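PDB 2VF7: excinuclease ABC, subunit A., which binds DNA, ATP and zinc as a UvrA-family ABC ATPase and probably takes part in recognising damaged DNA for excision repair. Local coordinates for residues 65-70 with 75-80; 181-186 with 279-284; 357-362 with 393-398; 680-685 with 702-707. The protein carries 1 engineered substitution. All coordinates share one frame; numbering follows the deposited sequence. Where two conformers were deposited one is given.

Contact 1: residues 65-70 with 75-80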
loop_
_atom_site.group_PDB
_atom_site.type_symbol
_atom_site.label_atom_id
_atom_site.label_comp_id
_atom_site.label_asym_id
_atom_site.label_seq_id
_atom_site.Cartn_x
_atom_site.Cartn_y
_atom_site.Cartn_z
ATOM N N TYR A 65 -3.956 8.524 -9.386
ATOM C CA TYR A 65 -2.705 8.738 -8.678
ATOM C C TYR A 65 -2.057 7.420 -8.273
ATOM O O TYR A 65 -0.894 7.167 -8.626
ATOM C CB TYR A 65 -2.885 9.698 -7.482
ATOM C CG TYR A 65 -1.571 10.125 -6.858
ATOM C CD1 TYR A 65 -0.753 11.085 -7.470
ATOM C CD2 TYR A 65 -1.123 9.540 -5.673
ATOM C CE1 TYR A 65 0.466 11.456 -6.902
ATOM C CE2 TYR A 65 0.097 9.899 -5.106
ATOM C CZ TYR A 65 0.877 10.857 -5.721
ATOM O OH TYR A 65 2.067 11.205 -5.126
ATOM N N LEU A 66 -2.806 6.568 -7.571
ATOM C CA LEU A 66 -2.241 5.320 -7.033
ATOM C C LEU A 66 -1.809 4.319 -8.095
ATOM O O LEU A 66 -0.918 3.521 -7.857
ATOM C CB LEU A 66 -3.190 4.662 -6.028
ATOM C CG LEU A 66 -3.466 5.417 -4.725
ATOM C CD1 LEU A 66 -4.801 4.958 -4.128
ATOM C CD2 LEU A 66 -2.329 5.266 -3.711
ATOM N N GLU A 67 -2.444 4.361 -9.260
ATOM C CA GLU A 67 -2.055 3.514 -10.386
ATOM C C GLU A 67 -0.798 4.030 -11.095
ATOM O O GLU A 67 -0.140 3.306 -11.836
ATOM C CB GLU A 67 -3.185 3.437 -11.394
ATOM C CG GLU A 67 -4.409 2.664 -10.943
ATOM C CD GLU A 67 -5.337 2.359 -12.106
ATOM O OE1 GLU A 67 -4.919 2.551 -13.279
ATOM O OE2 GLU A 67 -6.481 1.927 -11.854
ATOM N N SER A 68 -0.485 5.294 -10.878
ATOM C CA SER A 68 0.727 5.874 -11.398
ATOM C C SER A 68 1.890 5.659 -10.452
ATOM O O SER A 68 3.014 5.458 -10.913
ATOM C CB SER A 68 0.528 7.356 -11.646
ATOM O OG SER A 68 -0.340 7.540 -12.739
ATOM N N VAL A 69 1.643 5.697 -9.142
ATOM C CA VAL A 69 2.722 5.441 -8.178
ATOM C C VAL A 69 2.997 3.943 -7.990
ATOM O O VAL A 69 4.152 3.543 -7.781
ATOM C CB VAL A 69 2.548 6.186 -6.820
ATOM C CG1 VAL A 69 2.381 7.680 -7.049
ATOM C CG2 VAL A 69 1.395 5.641 -6.015
ATOM N N SER A 70 1.942 3.131 -8.073
ATOM C CA SER A 70 2.046 1.672 -8.038
ATOM C C SER A 70 1.487 1.059 -9.324
ATOM O O SER A 70 0.370 0.542 -9.322
ATOM C CB SER A 70 1.311 1.109 -6.820
ATOM O OG SER A 70 2.208 0.823 -5.765
ATOM N N ARG A 75 -3.448 -1.804 -9.924
ATOM C CA ARG A 75 -4.476 -1.950 -10.947
ATOM C C ARG A 75 -5.371 -3.159 -10.646
ATOM O O ARG A 75 -6.053 -3.689 -11.530
ATOM C CB ARG A 75 -3.853 -2.033 -12.344
ATOM C CG ARG A 75 -3.016 -0.819 -12.705
ATOM C CD ARG A 75 -2.873 -0.661 -14.200
ATOM N NE ARG A 75 -2.081 0.519 -14.529
ATOM C CZ ARG A 75 -0.925 0.505 -15.190
ATOM N NH1 ARG A 75 -0.404 -0.636 -15.630
ATOM N NH2 ARG A 75 -0.292 1.645 -15.425
ATOM N N LEU A 76 -5.344 -3.582 -9.382
ATOM C CA LEU A 76 -6.340 -4.473 -8.794
ATOM C C LEU A 76 -7.689 -3.751 -8.656
ATOM O O LEU A 76 -8.711 -4.386 -8.390
ATOM C CB LEU A 76 -5.860 -4.956 -7.415
ATOM C CG LEU A 76 -5.411 -3.953 -6.333
ATOM C CD1 LEU A 76 -6.578 -3.183 -5.713
ATOM C CD2 LEU A 76 -4.597 -4.648 -5.245
ATOM N N PHE A 77 -7.663 -2.425 -8.832
ATOM C CA PHE A 77 -8.821 -1.523 -8.676
ATOM C C PHE A 77 -10.176 -2.054 -9.128
ATOM O O PHE A 77 -11.156 -1.864 -8.422
ATOM C CB PHE A 77 -8.554 -0.179 -9.371
ATOM C CG PHE A 77 -8.692 -0.232 -10.874
ATOM C CD1 PHE A 77 -7.813 -0.996 -11.646
ATOM C CD2 PHE A 77 -9.702 0.475 -11.516
ATOM C CE1 PHE A 77 -7.935 -1.063 -13.033
ATOM C CE2 PHE A 77 -9.837 0.425 -12.911
ATOM C CZ PHE A 77 -8.952 -0.349 -13.672
ATOM N N ASN A 78 -10.239 -2.703 -10.294
ATOM C CA ASN A 78 -11.520 -3.150 -10.860
ATOM C C ASN A 78 -12.141 -4.334 -10.104
ATOM O O ASN A 78 -13.275 -4.747 -10.384
ATOM C CB ASN A 78 -11.397 -3.443 -12.365
ATOM C CG ASN A 78 -12.683 -3.136 -13.138
ATOM O OD1 ASN A 78 -13.713 -3.789 -12.955
ATOM N ND2 ASN A 78 -12.614 -2.146 -14.023
ATOM N N GLN A 79 -11.386 -4.870 -9.144
ATOM C CA GLN A 79 -11.939 -5.761 -8.131
ATOM C C GLN A 79 -12.863 -4.961 -7.214
ATOM O O GLN A 79 -14.027 -5.315 -7.029
ATOM C CB GLN A 79 -10.824 -6.434 -7.322
ATOM C CG GLN A 79 -10.035 -7.483 -8.100
ATOM C CD GLN A 79 -9.425 -8.547 -7.178
ATOM O OE1 GLN A 79 -8.463 -8.260 -6.398
ATOM N NE2 GLN A 79 -9.981 -9.791 -7.274
ATOM N N ALA A 80 -12.332 -3.870 -6.662
ATOM C CA ALA A 80 -13.082 -2.961 -5.801
ATOM C C ALA A 80 -14.189 -2.227 -6.555
ATOM O O ALA A 80 -15.332 -2.196 -6.104
ATOM C CB ALA A 80 -12.130 -1.962 -5.160
#
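Glu67 reaches from the last turns of helix 49-69 to Arg75 and Phe77, closing the bend where this helix ends and the chain turns into the short, weakly bonded helix 77-80, in the first nucleotide-binding half of this ABC ATPase; helix 49-69 starts at the Walker A P-loop. The two carboxylate oxygens divide the work. OE1 of Glu67 lies at the edge of the Arg75 guanidinium, near its plane, and makes a long salt bridge of 3.7 Å to NE. The two flat groups are steeply turned, 76° apart, and OE1 alone pairs with NE. Glu67 OE2 stands over the middle of the Phe77 ring, 3.2 Å from both CG and CD1, with Asn78 CB over the opposite face. An oxygen above a ring face gains little electrostatically, and the long, weak ion pair that Glu67 OE2 makes with Arg63 NE, together with Arg75 at OE1, is likely to offset that cost. An alanine in place of Glu67 would probably leave the Arg75 guanidinium without this anionic mate and uncover one face of the Phe77 ring. Farther out, Tyr65 meets Tyr65 of the second subunit, while Arg75 packs on Ser112 of that subunit, which puts this bend beside the dimer interface. Arg75 runs extended from CG to NE, lying across the glutamate at about a right angle, and its CG is 4.0 Å from Glu67 CD.

Contact 2: residues 181-186 with 279-284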
loop_
_atom_site.group_PDB
_atom_site.type_symbol
_atom_site.label_atom_id
_atom_site.label_comp_id
_atom_site.label_asym_id
_atom_site.label_seq_id
_atom_site.Cartn_x
_atom_site.Cartn_y
_atom_site.Cartn_z
ATOM N N VAL A 181 -12.247 -26.780 30.725
ATOM C CA VAL A 181 -11.378 -25.617 30.512
ATOM C C VAL A 181 -11.942 -24.678 29.425
ATOM O O VAL A 181 -11.625 -24.773 28.219
ATOM C CB VAL A 181 -9.845 -25.978 30.471
ATOM C CG1 VAL A 181 -9.593 -27.373 29.893
ATOM C CG2 VAL A 181 -9.009 -24.884 29.829
ATOM N N ALA A 182 -12.808 -23.788 29.899
ATOM C CA ALA A 182 -13.598 -22.867 29.088
ATOM C C ALA A 182 -12.765 -21.837 28.333
ATOM O O ALA A 182 -13.189 -21.333 27.271
ATOM C CB ALA A 182 -14.637 -22.170 29.957
ATOM N N ALA A 183 -11.593 -21.535 28.879
ATOM C CA ALA A 183 -10.642 -20.607 28.261
ATOM C C ALA A 183 -10.084 -21.116 26.914
ATOM O O ALA A 183 -9.490 -20.356 26.133
ATOM C CB ALA A 183 -9.518 -20.327 29.233
ATOM N N TRP A 184 -10.258 -22.401 26.636
ATOM C CA TRP A 184 -9.894 -22.912 25.311
ATOM C C TRP A 184 -10.907 -22.470 24.231
ATOM O O TRP A 184 -12.056 -22.156 24.550
ATOM C CB TRP A 184 -9.718 -24.434 25.346
ATOM C CG TRP A 184 -8.315 -24.838 25.586
ATOM C CD1 TRP A 184 -7.186 -24.088 25.343
ATOM C CD2 TRP A 184 -7.854 -26.102 26.077
ATOM N NE1 TRP A 184 -6.067 -24.801 25.665
ATOM C CE2 TRP A 184 -6.440 -26.035 26.134
ATOM C CE3 TRP A 184 -8.494 -27.284 26.487
ATOM C CZ2 TRP A 184 -5.657 -27.105 26.584
ATOM C CZ3 TRP A 184 -7.717 -28.344 26.927
ATOM C CH2 TRP A 184 -6.313 -28.245 26.980
ATOM N N PRO A 185 -10.491 -22.451 22.953
ATOM C CA PRO A 185 -11.354 -21.898 21.912
ATOM C C PRO A 185 -12.678 -22.626 21.776
ATOM O O PRO A 185 -12.796 -23.790 22.156
ATOM C CB PRO A 185 -10.530 -22.078 20.633
ATOM C CG PRO A 185 -9.144 -22.262 21.081
ATOM C CD PRO A 185 -9.210 -22.934 22.396
ATOM N N GLN A 186 -13.673 -21.932 21.240
ATOM C CA GLN A 186 -14.960 -22.544 20.950
ATOM C C GLN A 186 -14.789 -23.429 19.735
ATOM O O GLN A 186 -13.728 -23.420 19.096
ATOM C CB GLN A 186 -16.030 -21.480 20.700
ATOM C CG GLN A 186 -16.364 -20.621 21.940
ATOM C CD GLN A 186 -17.344 -19.499 21.634
ATOM O OE1 GLN A 186 -17.088 -18.638 20.780
ATOM N NE2 GLN A 186 -18.470 -19.489 22.344
ATOM N N GLN A 279 -10.938 -12.001 27.302
ATOM C CA GLN A 279 -10.797 -11.136 28.462
ATOM C C GLN A 279 -11.685 -11.569 29.630
ATOM O O GLN A 279 -11.404 -11.228 30.764
ATOM C CB GLN A 279 -11.082 -9.687 28.067
ATOM C CG GLN A 279 -10.144 -8.660 28.690
ATOM C CD GLN A 279 -10.187 -7.316 27.969
ATOM O OE1 GLN A 279 -10.715 -7.204 26.851
ATOM N NE2 GLN A 279 -9.629 -6.284 28.610
ATOM N N GLY A 280 -12.745 -12.327 29.348
ATOM C CA GLY A 280 -13.577 -12.919 30.400
ATOM C C GLY A 280 -12.889 -13.980 31.269
ATOM O O GLY A 280 -13.377 -14.310 32.351
ATOM N N TYR A 281 -11.765 -14.518 30.797
ATOM C CA TYR A 281 -11.005 -15.548 31.521
ATOM C C TYR A 281 -9.690 -15.000 32.075
ATOM O O TYR A 281 -8.778 -15.767 32.422
ATOM C CB TYR A 281 -10.730 -16.746 30.603
ATOM C CG TYR A 281 -11.950 -17.178 29.832
ATOM C CD1 TYR A 281 -12.881 -18.047 30.400
ATOM C CD2 TYR A 281 -12.189 -16.706 28.536
ATOM C CE1 TYR A 281 -14.012 -18.443 29.698
ATOM C CE2 TYR A 281 -13.327 -17.095 27.829
ATOM C CZ TYR A 281 -14.229 -17.964 28.423
ATOM O OH TYR A 281 -15.361 -18.359 27.748
ATOM N N MET A 282 -9.602 -13.674 32.158
ATOM C CA MET A 282 -8.409 -12.996 32.635
ATOM C C MET A 282 -8.698 -12.187 33.884
ATOM O O MET A 282 -9.858 -11.936 34.221
ATOM C CB MET A 282 -7.865 -12.074 31.561
ATOM C CG MET A 282 -6.791 -12.692 30.687
ATOM S SD MET A 282 -6.155 -11.507 29.475
ATOM C CE MET A 282 -7.427 -11.647 28.247
ATOM N N ILE A 283 -7.641 -11.786 34.580
ATOM C CA ILE A 283 -7.782 -10.874 35.712
ATOM C C ILE A 283 -6.922 -9.621 35.472
ATOM O O ILE A 283 -5.788 -9.723 35.002
ATOM C CB ILE A 283 -7.530 -11.585 37.086
ATOM C CG1 ILE A 283 -6.307 -12.501 37.027
ATOM C CG2 ILE A 283 -8.747 -12.438 37.479
ATOM C CD1 ILE A 283 -5.950 -13.166 38.356
ATOM N N SER A 284 -7.485 -8.442 35.747
ATOM C CA SER A 284 -6.835 -7.168 35.392
ATOM C C SER A 284 -6.452 -6.324 36.601
ATOM O O SER A 284 -7.239 -6.160 37.545
ATOM C CB SER A 284 -7.699 -6.349 34.423
ATOM O OG SER A 284 -7.006 -5.207 33.948
#
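Tyr281 lays one face of its ring against Ala183 in a type I beta turn, Val181 to Trp184, that belongs to the UvrA DNA-binding domain. The alpha carbon of Ala183 sits almost straight above the ring centre, 4.0 Å from the centroid and 11° off the normal, a CH-pi contact made by backbone. With chi1 at -46°, CG of Tyr281 is anti to its own carbonyl carbon, a rotation that carries the ring over Ala183. The Ala183 methyl moves toward the root of the tyrosine, with its CB 4.0 Å from Tyr281 CB. Ala182, the preceding corner of the turn, meets the outer part of the ring: its CB is 3.8 Å from Tyr281 CE1, and its carbonyl O approaches CZ obliquely at 3.7 Å. The small alanine side chains probably allow the ring to come this close to the turn backbone. A serine at Tyr281 would probably open a gap beside the turn and deprive the Ala183 alpha carbon of its aromatic cover. Around this packing, the carbonyl O of Tyr281 accepts a hydrogen bond from Ser167 OG, and Ala183 also rests on Val262 of helix 258-268. The turn itself is closed by Trp184 N donating to Val181 O at 3.2 Å.

Contact 3: residues 357-362 with 393-398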
loop_
_atom_site.group_PDB
_atom_site.type_symbol
_atom_site.label_atom_id
_atom_site.label_comp_id
_atom_site.label_asym_id
_atom_site.label_seq_id
_atom_site.Cartn_x
_atom_site.Cartn_y
_atom_site.Cartn_z
ATOM N N VAL A 357 3.631 26.228 19.745
ATOM C CA VAL A 357 2.554 27.158 20.055
ATOM C C VAL A 357 1.960 27.785 18.781
ATOM O O VAL A 357 0.817 28.248 18.787
ATOM C CB VAL A 357 3.022 28.231 21.084
ATOM C CG1 VAL A 357 3.700 29.386 20.392
ATOM C CG2 VAL A 357 1.858 28.725 21.929
ATOM N N LYS A 358 2.734 27.788 17.697
ATOM C CA LYS A 358 2.253 28.270 16.403
ATOM C C LYS A 358 1.234 27.278 15.852
ATOM O O LYS A 358 0.149 27.668 15.413
ATOM C CB LYS A 358 3.416 28.443 15.422
ATOM C CG LYS A 358 3.038 29.032 14.052
ATOM C CD LYS A 358 3.927 28.469 12.929
ATOM C CE LYS A 358 3.665 26.964 12.694
ATOM N NZ LYS A 358 4.666 26.324 11.786
ATOM N N ARG A 359 1.597 26.000 15.884
ATOM C CA ARG A 359 0.676 24.908 15.565
ATOM C C ARG A 359 -0.573 24.944 16.435
ATOM O O ARG A 359 -1.681 24.841 15.924
ATOM C CB ARG A 359 1.367 23.554 15.710
ATOM C CG ARG A 359 2.135 23.143 14.489
ATOM C CD ARG A 359 3.301 22.245 14.838
ATOM N NE ARG A 359 4.479 22.635 14.068
ATOM C CZ ARG A 359 4.887 22.054 12.941
ATOM N NH1 ARG A 359 4.229 21.017 12.435
ATOM N NH2 ARG A 359 5.973 22.513 12.323
ATOM N N LEU A 360 -0.389 25.110 17.743
ATOM C CA LEU A 360 -1.500 25.113 18.691
ATOM C C LEU A 360 -2.523 26.220 18.440
ATOM O O LEU A 360 -3.709 26.022 18.679
ATOM C CB LEU A 360 -0.986 25.171 20.137
ATOM C CG LEU A 360 -0.587 23.843 20.779
ATOM C CD1 LEU A 360 0.497 24.030 21.819
ATOM C CD2 LEU A 360 -1.803 23.172 21.388
ATOM N N ASP A 361 -2.065 27.366 17.942
ATOM C CA ASP A 361 -2.950 28.508 17.648
ATOM C C ASP A 361 -3.985 28.184 16.571
ATOM O O ASP A 361 -5.132 28.617 16.658
ATOM C CB ASP A 361 -2.145 29.769 17.269
ATOM C CG ASP A 361 -1.930 30.724 18.459
ATOM O OD1 ASP A 361 -2.658 30.641 19.477
ATOM O OD2 ASP A 361 -1.027 31.587 18.375
ATOM N N VAL A 362 -3.562 27.422 15.566
ATOM C CA VAL A 362 -4.445 26.933 14.497
ATOM C C VAL A 362 -5.634 26.119 15.048
ATOM O O VAL A 362 -6.785 26.368 14.679
ATOM C CB VAL A 362 -3.640 26.101 13.450
ATOM C CG1 VAL A 362 -4.562 25.324 12.524
ATOM C CG2 VAL A 362 -2.706 27.000 12.648
ATOM N N GLN A 393 -3.891 20.038 8.341
ATOM C CA GLN A 393 -3.586 20.342 6.953
ATOM C C GLN A 393 -3.051 21.768 6.827
ATOM O O GLN A 393 -2.268 22.068 5.924
ATOM C CB GLN A 393 -4.844 20.215 6.082
ATOM C CG GLN A 393 -5.393 18.811 5.879
ATOM C CD GLN A 393 -4.343 17.696 5.877
ATOM O OE1 GLN A 393 -3.591 17.500 4.908
ATOM N NE2 GLN A 393 -4.313 16.939 6.967
ATOM N N LEU A 394 -3.503 22.639 7.729
ATOM C CA LEU A 394 -3.181 24.060 7.663
ATOM C C LEU A 394 -1.731 24.347 8.031
ATOM O O LEU A 394 -1.243 25.471 7.830
ATOM C CB LEU A 394 -4.152 24.892 8.504
ATOM C CG LEU A 394 -5.392 25.433 7.781
ATOM C CD1 LEU A 394 -6.265 26.211 8.737
ATOM C CD2 LEU A 394 -4.986 26.335 6.615
ATOM N N TYR A 395 -1.041 23.324 8.546
ATOM C CA TYR A 395 0.396 23.396 8.786
ATOM C C TYR A 395 1.166 22.206 8.227
ATOM O O TYR A 395 2.239 21.864 8.719
ATOM C CB TYR A 395 0.713 23.635 10.268
ATOM C CG TYR A 395 0.145 22.655 11.284
ATOM C CD1 TYR A 395 0.741 21.406 11.501
ATOM C CD2 TYR A 395 -0.943 23.012 12.089
ATOM C CE1 TYR A 395 0.242 20.526 12.463
ATOM C CE2 TYR A 395 -1.448 22.139 13.053
ATOM C CZ TYR A 395 -0.849 20.902 13.235
ATOM O OH TYR A 395 -1.341 20.043 14.187
ATOM N N SER A 396 0.628 21.596 7.179
ATOM C CA SER A 396 1.191 20.359 6.667
ATOM C C SER A 396 2.131 20.636 5.515
ATOM O O SER A 396 2.984 19.801 5.204
ATOM C CB SER A 396 0.088 19.415 6.205
ATOM O OG SER A 396 -0.124 19.538 4.811
ATOM N N ASN A 397 1.946 21.801 4.885
ATOM C CA ASN A 397 2.769 22.264 3.754
ATOM C C ASN A 397 2.397 21.647 2.391
ATOM O O ASN A 397 3.097 21.897 1.391
ATOM C CB ASN A 397 4.273 22.090 4.044
ATOM C CG ASN A 397 4.963 23.386 4.469
ATOM O OD1 ASN A 397 6.193 23.500 4.384
ATOM N ND2 ASN A 397 4.182 24.371 4.914
ATOM N N LEU A 398 1.314 20.852 2.352
ATOM C CA LEU A 398 0.773 20.315 1.086
ATOM C C LEU A 398 0.305 21.418 0.140
ATOM O O LEU A 398 -0.349 22.375 0.575
ATOM C CB LEU A 398 -0.402 19.361 1.311
ATOM C CG LEU A 398 -0.180 17.858 1.248
ATOM C CD1 LEU A 398 -1.433 17.165 0.702
ATOM C CD2 LEU A 398 1.019 17.523 0.385
#
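Arg359, on helix 345-365, lies across the ring of Tyr395, and its side chain can be followed outward over the aromatic face. CB comes first, 4.1 Å from Tyr395 CE2 at one side of the ring. CG then stands over the ring centre, 3.6 Å from the centroid and only 6° off the normal, a well-centred CH-pi contact in which the aliphatic stem, and not the charge, covers the face. Beyond it the chain bends at chi3, which carries the guanidinium past the rim. There NH1 lies obliquely 3.6 Å from Tyr395 CD1, the guanidinium and ring planes being 62° apart, a tilt far from a flat stack. The charged end is directed instead to Asp355, one helical turn back, which forms a salt bridge with Arg359 NH2.

Val362, the next turn along, extends the contact from the edge of the same ring: CG1 lies near the ring plane, 4.3 Å from Tyr395 CD2, and also touches Leu394 CB at 4.1 Å. With chi1 at 56°, CG of Tyr395 falls between its own backbone N and carbonyl carbon, and this directs the ring at helix 345-365. In this conformer the Tyr395 OH is hydrogen-bonded to the carbonyl O of Thr114.

The 393-398 segment carries the chain from helix 382-393 to strand 402-406, a strand of the six-stranded sheet of the first ABC half. Leu394 packs on helix 417-428, while Arg359, from helix 345-365, also touches Leu116 and Leu119 of helix 116-127.

Contact 4: residues 680-685 with 702-707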
loop_
_atom_site.group_PDB
_atom_site.type_symbol
_atom_site.label_atom_id
_atom_site.label_comp_id
_atom_site.label_asym_id
_atom_site.label_seq_id
_atom_site.Cartn_x
_atom_site.Cartn_y
_atom_site.Cartn_z
ATOM N N GLU A 680 -41.418 -17.067 -7.063
ATOM C CA GLU A 680 -41.958 -15.709 -7.130
ATOM C C GLU A 680 -43.296 -15.514 -6.411
ATOM O O GLU A 680 -44.269 -16.251 -6.640
ATOM C CB GLU A 680 -42.098 -15.260 -8.578
ATOM C CG GLU A 680 -40.817 -15.217 -9.377
ATOM C CD GLU A 680 -41.092 -15.026 -10.865
ATOM O OE1 GLU A 680 -42.232 -15.256 -11.295
ATOM O OE2 GLU A 680 -40.175 -14.636 -11.608
ATOM N N TYR A 681 -43.327 -14.511 -5.544
ATOM C CA TYR A 681 -44.559 -13.982 -4.947
ATOM C C TYR A 681 -44.994 -12.769 -5.762
ATOM O O TYR A 681 -44.292 -11.741 -5.788
ATOM C CB TYR A 681 -44.322 -13.580 -3.483
ATOM C CG TYR A 681 -45.424 -12.734 -2.862
ATOM C CD1 TYR A 681 -46.674 -13.282 -2.539
ATOM C CD2 TYR A 681 -45.213 -11.388 -2.580
ATOM C CE1 TYR A 681 -47.685 -12.501 -1.966
ATOM C CE2 TYR A 681 -46.208 -10.616 -2.010
ATOM C CZ TYR A 681 -47.431 -11.176 -1.707
ATOM O OH TYR A 681 -48.389 -10.379 -1.140
ATOM N N ARG A 682 -46.134 -12.910 -6.430
ATOM C CA ARG A 682 -46.723 -11.880 -7.285
ATOM C C ARG A 682 -45.763 -11.328 -8.330
ATOM O O ARG A 682 -45.625 -10.106 -8.471
ATOM C CB ARG A 682 -47.328 -10.741 -6.450
ATOM C CG ARG A 682 -48.722 -11.011 -5.898
ATOM C CD ARG A 682 -49.355 -9.683 -5.522
ATOM N NE ARG A 682 -48.930 -9.221 -4.205
ATOM C CZ ARG A 682 -48.828 -7.942 -3.844
ATOM N NH1 ARG A 682 -49.086 -6.967 -4.707
ATOM N NH2 ARG A 682 -48.450 -7.635 -2.605
ATOM N N GLY A 683 -45.106 -12.237 -9.054
ATOM C CA GLY A 683 -44.186 -11.883 -10.143
ATOM C C GLY A 683 -42.867 -11.228 -9.744
ATOM O O GLY A 683 -42.177 -10.667 -10.601
ATOM N N LYS A 684 -42.524 -11.299 -8.450
ATOM C CA LYS A 684 -41.240 -10.828 -7.920
ATOM C C LYS A 684 -40.480 -11.933 -7.172
ATOM O O LYS A 684 -41.066 -12.615 -6.336
ATOM C CB LYS A 684 -41.485 -9.680 -6.938
ATOM C CG LYS A 684 -42.008 -8.402 -7.571
ATOM C CD LYS A 684 -41.549 -7.163 -6.802
ATOM C CE LYS A 684 -42.146 -5.887 -7.422
ATOM N NZ LYS A 684 -42.064 -5.897 -8.916
ATOM N N ASN A 685 -39.182 -12.114 -7.433
ATOM C CA ASN A 685 -38.400 -13.050 -6.606
ATOM C C ASN A 685 -38.012 -12.359 -5.311
ATOM O O ASN A 685 -38.419 -11.234 -5.103
ATOM C CB ASN A 685 -37.216 -13.736 -7.346
ATOM C CG ASN A 685 -36.196 -12.748 -7.936
ATOM O OD1 ASN A 685 -35.863 -11.745 -7.324
ATOM N ND2 ASN A 685 -35.704 -13.045 -9.133
ATOM N N ALA A 702 -49.211 -2.600 -0.290
ATOM C CA ALA A 702 -50.357 -1.813 0.159
ATOM C C ALA A 702 -51.377 -2.583 1.003
ATOM O O ALA A 702 -51.937 -2.037 1.948
ATOM C CB ALA A 702 -51.049 -1.200 -1.038
ATOM N N ASP A 703 -51.622 -3.843 0.653
ATOM C CA ASP A 703 -52.652 -4.638 1.314
ATOM C C ASP A 703 -52.118 -5.678 2.311
ATOM O O ASP A 703 -52.884 -6.509 2.813
ATOM C CB ASP A 703 -53.565 -5.288 0.267
ATOM C CG ASP A 703 -54.586 -4.309 -0.301
ATOM O OD1 ASP A 703 -54.820 -4.329 -1.536
ATOM O OD2 ASP A 703 -55.162 -3.519 0.491
ATOM N N GLU A 704 -50.816 -5.621 2.594
ATOM C CA GLU A 704 -50.195 -6.433 3.652
ATOM C C GLU A 704 -49.909 -5.489 4.791
ATOM O O GLU A 704 -48.927 -4.751 4.771
ATOM C CB GLU A 704 -48.893 -7.088 3.201
ATOM C CG GLU A 704 -48.618 -6.989 1.721
ATOM C CD GLU A 704 -49.516 -7.863 0.909
ATOM O OE1 GLU A 704 -50.098 -7.374 -0.075
ATOM O OE2 GLU A 704 -49.656 -9.040 1.262
ATOM N N SER A 705 -50.786 -5.528 5.778
ATOM C CA SER A 705 -50.956 -4.463 6.756
ATOM C C SER A 705 -49.696 -4.084 7.562
ATOM O O SER A 705 -49.327 -2.909 7.633
ATOM C CB SER A 705 -52.106 -4.854 7.675
ATOM O OG SER A 705 -52.381 -3.856 8.623
ATOM N N ALA A 706 -49.043 -5.080 8.151
ATOM C CA ALA A 706 -47.905 -4.864 9.038
ATOM C C ALA A 706 -46.647 -4.402 8.296
ATOM O O ALA A 706 -45.849 -3.633 8.837
ATOM C CB ALA A 706 -47.620 -6.138 9.843
ATOM N N ILE A 707 -46.457 -4.901 7.075
ATOM C CA ILE A 707 -45.332 -4.501 6.244
ATOM C C ILE A 707 -45.583 -3.066 5.822
ATOM O O ILE A 707 -44.785 -2.183 6.141
ATOM C CB ILE A 707 -45.124 -5.436 5.020
ATOM C CG1 ILE A 707 -44.662 -6.837 5.464
ATOM C CG2 ILE A 707 -44.087 -4.850 4.052
ATOM C CD1 ILE A 707 -45.021 -7.926 4.513
#
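The hydroxyl of Tyr681 is gripped from two directions, by Arg682 of its own segment and by Glu704 across the contact. Arg682 NH2 donates to it at 3.1 Å with an N-H...O angle of 154°, the oxygen lying only 7° out of the guanidinium plane, and NE adds a weak bond at 3.3 Å. The hydroxyl in turn donates weakly to Glu704 OE2 at 3.0 Å. Glu704 OE1 closes the triangle with a salt bridge to Arg682 NH2, also 3.0 Å long, so that each carboxylate oxygen serves a different residue. The guanidinium and carboxylate planes are 25° apart, whereas the tyrosine ring is turned steeply against the carboxylate. With CG beside its own backbone N and a bend at chi3, Arg682 folds over the neighbouring ring: CG stands over the middle of one face, and the guanidinium curls round to the hydroxyl. NH2 has a further acceptor in the carbonyl O of Phe700, whose ring also makes a cation-pi contact with this arginine. Leu615 of helix 609-617 touches both Tyr681 and Glu704. The arrangement is a surface polar cluster within the ABC transporter family region, joining a tight type I' beta turn, Tyr681 to Lys684, to the N-terminal end of helix 705-716, where Glu704 holds the N-cap position.

In the fold
From the N terminus, contact 1 comes first and closes a short loop at the end of helix 49-69. Contact 2 then spans a long excursion of 92 residues, rich in helix, and brings the DNA-binding domain back near strand 283-286. Contact 3 links helix 345-365 to the segment that leads into strand 402-406, and contact 4 joins a turn to the start of helix 705-716 in the second ABC half. The four follow in series, none nested or crossed. Contacts 1 and 3 come closest, nearest atoms about 8 Å apart, and both touch the second subunit; contacts 3 and 4 lie on opposite sides of the chain's centre, their own centres about 58 Å apart.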